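Local atomic coordinates of uncharacterized protein (Staphylococcus saprophyticus subsp. saprophyticus, PDB entry 3Q6A), a protein that is of unknown function but belongs to the AHA1 family, related to the C-terminal domain of the Hsp90 ATPase activator. Residues D[61-64]-D[65-68]. Sequence-based numbering, arbitrary orientation.
Sequences RVED and NQLI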
ATOM      1  N   ARG D  61      -9.335   9.449 -22.247  1.00 33.53           N
ATOM      2  CA  ARG D  61     -10.710   9.809 -21.912  1.00 35.02           C
ATOM      3  C   ARG D  61     -10.750  10.366 -20.506  1.00 38.12           C
ATOM      4  O   ARG D  61     -10.055   9.870 -19.620  1.00 35.58           O
ATOM      5  CB  ARG D  61     -11.617   8.574 -21.982  1.00 34.71           C
ATOM      6  CG  ARG D  61     -11.492   7.801 -23.275  1.00 47.30           C
ATOM      7  CD  ARG D  61     -12.277   6.492 -23.259  1.00 52.31           C
ATOM      8  NE  ARG D  61     -13.718   6.694 -23.119  1.00 59.87           N
ATOM      9  CZ  ARG D  61     -14.353   6.801 -21.954  1.00 56.99           C
ATOM     10  NH1 ARG D  61     -13.676   6.724 -20.817  1.00 59.75           N
ATOM     11  NH2 ARG D  61     -15.668   6.980 -21.929  1.00 59.37           N
ATOM     12  N   VAL D  62     -11.562  11.400 -20.310  1.00 39.08           N
ATOM     13  CA  VAL D  62     -11.712  12.026 -19.002  1.00 37.66           C
ATOM     14  C   VAL D  62     -13.163  12.415 -18.755  1.00 44.19           C
ATOM     15  O   VAL D  62     -13.777  13.119 -19.560  1.00 41.29           O
ATOM     16  CB  VAL D  62     -10.844  13.291 -18.863  1.00 31.70           C
ATOM     17  CG1 VAL D  62     -11.270  14.087 -17.645  1.00 38.35           C
ATOM     18  CG2 VAL D  62      -9.393  12.906 -18.729  1.00 42.19           C
ATOM     19  N   GLU D  63     -13.703  11.916 -17.648  1.00 39.17           N
ATOM     20  CA  GLU D  63     -15.064  12.213 -17.219  1.00 36.11           C
ATOM     21  C   GLU D  63     -14.865  12.910 -15.871  1.00 38.99           C
ATOM     22  O   GLU D  63     -14.458  12.282 -14.890  1.00 25.80           O
ATOM     23  CB  GLU D  63     -15.860  10.915 -17.069  1.00 33.57           C
ATOM     24  CG  GLU D  63     -16.226  10.270 -18.394  1.00 32.37           C
ATOM     25  CD  GLU D  63     -16.790   8.869 -18.237  1.00 45.90           C
ATOM     26  OE1 GLU D  63     -17.614   8.649 -17.322  1.00 45.61           O
ATOM     27  OE2 GLU D  63     -16.416   7.983 -19.033  1.00 46.45           O
ATOM     28  N   ASP D  64     -15.114  14.216 -15.843  1.00 38.28           N
ATOM     29  CA  ASP D  64     -14.927  15.021 -14.640  1.00 38.18           C
ATOM     30  C   ASP D  64     -15.362  14.305 -13.370  1.00 33.95           C
ATOM     31  O   ASP D  64     -16.452  13.741 -13.310  1.00 31.63           O
ATOM     32  CB  ASP D  64     -15.685  16.337 -14.775  1.00 49.00           C
ATOM     33  CG  ASP D  64     -15.302  17.089 -16.026  1.00 51.44           C
ATOM     34  OD1 ASP D  64     -14.110  17.448 -16.156  1.00 58.36           O
ATOM     35  OD2 ASP D  64     -16.188  17.313 -16.878  1.00 55.38           O
ATOM     36  N   ASN D  65     -14.467  14.304 -12.387  1.00 33.44           N
ATOM     37  CA  ASN D  65     -14.696  13.677 -11.086  1.00 35.16           C
ATOM     38  C   ASN D  65     -15.185  12.235 -11.172  1.00 36.57           C
ATOM     39  O   ASN D  65     -15.843  11.749 -10.248  1.00 38.39           O
ATOM     40  CB  ASN D  65     -15.706  14.505 -10.289  1.00 29.81           C
ATOM     41  CG  ASN D  65     -15.364  15.972 -10.279  1.00 28.39           C
ATOM     42  OD1 ASN D  65     -14.288  16.372  -9.836  1.00 36.06           O
ATOM     43  ND2 ASN D  65     -16.286  16.794 -10.773  1.00 36.45           N
ATOM     44  N   GLN D  66     -14.856  11.534 -12.257  1.00 28.82           N
ATOM     45  CA  GLN D  66     -15.325  10.170 -12.396  1.00 25.87           C
ATOM     46  C   GLN D  66     -14.416   9.206 -13.156  1.00 32.19           C
ATOM     47  O   GLN D  66     -14.423   7.997 -12.902  1.00 24.39           O
ATOM     48  CB  GLN D  66     -16.703  10.184 -13.044  1.00 37.23           C
ATOM     49  CG  GLN D  66     -17.276   8.813 -13.313  1.00 38.78           C
ATOM     50  CD  GLN D  66     -18.749   8.875 -13.655  1.00 52.60           C
ATOM     51  OE1 GLN D  66     -19.581   9.210 -12.808  1.00 50.26           O
ATOM     52  NE2 GLN D  66     -19.082   8.561 -14.902  1.00 44.54           N
ATOM     53  N   LEU D  67     -13.643   9.720 -14.102  1.00 30.87           N
ATOM     54  CA  LEU D  67     -12.780   8.829 -14.851  1.00 32.48           C
ATOM     55  C   LEU D  67     -11.641   9.505 -15.577  1.00 30.69           C
ATOM     56  O   LEU D  67     -11.775  10.614 -16.101  1.00 27.13           O
ATOM     57  CB  LEU D  67     -13.621   8.012 -15.837  1.00 29.18           C
ATOM     58  CG  LEU D  67     -12.906   7.093 -16.828  1.00 37.67           C
ATOM     59  CD1 LEU D  67     -13.869   6.019 -17.290  1.00 23.73           C
ATOM     60  CD2 LEU D  67     -12.395   7.899 -18.014  1.00 41.49           C
ATOM     61  N   ILE D  68     -10.505   8.811 -15.581  1.00 27.28           N
ATOM     62  CA  ILE D  68      -9.292   9.268 -16.249  1.00 29.77           C
ATOM     63  C   ILE D  68      -8.783   8.024 -16.951  1.00 26.18           C
ATOM     64  O   ILE D  68      -8.555   7.011 -16.302  1.00 24.64           O
ATOM     65  CB  ILE D  68      -8.213   9.708 -15.248  1.00 30.91           C
ATOM     66  CG1 ILE D  68      -8.731  10.847 -14.376  1.00 27.06           C
ATOM     67  CG2 ILE D  68      -6.945  10.126 -16.002  1.00 30.58           C
ATOM     68  CD1 ILE D  68      -7.742  11.286 -13.301  1.00 26.91           C
TER
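The carboxylate of Glu-63 is held at both oxygens: OE1 takes NE2 of Gln-66 at 2.8 Å and OE2 takes NH2 of Arg-61, in a salt bridge, at 3.2 Å. Both donors arrive nearly along the C-O axes, with the Gln-66 amide turned 72° from the carboxylate plane, and probably limit the carboxylate's rotation. Leu-67 lies over one face of it, CB 4.1 Å from Glu-63 CD and CD1 3.7 Å from Glu-63 OE2. Leu-67 CD2 lies at the edge of the Arg-61 guanidinium, near its plane, 3.3 Å from NH1. A bend at chi3 (63°) turns the arginine toward Leu-67 and Glu-63. At the backbone, Glu-63 N donates to Leu-67 O (2.8 Å), and Glu-63 O receives both Gln-66 N and Leu-67 N. Two consecutive residues facing one make a classic beta bulge, which closes a turn close to type II, whose third position, Asn-65, has the positive phi (51°) this turn needs. Val-62 and Ile-68, a non-hydrogen-bonded antiparallel pair, lie on the face opposite Glu-63 and Leu-67. The hairpin joins strands 53-63 and 67-72; Ile-68 and Asn-65 rest on Phe-17 of helix 13-21, and backbone bonds from Gln-66 and Ile-68 continue to strand 75-84.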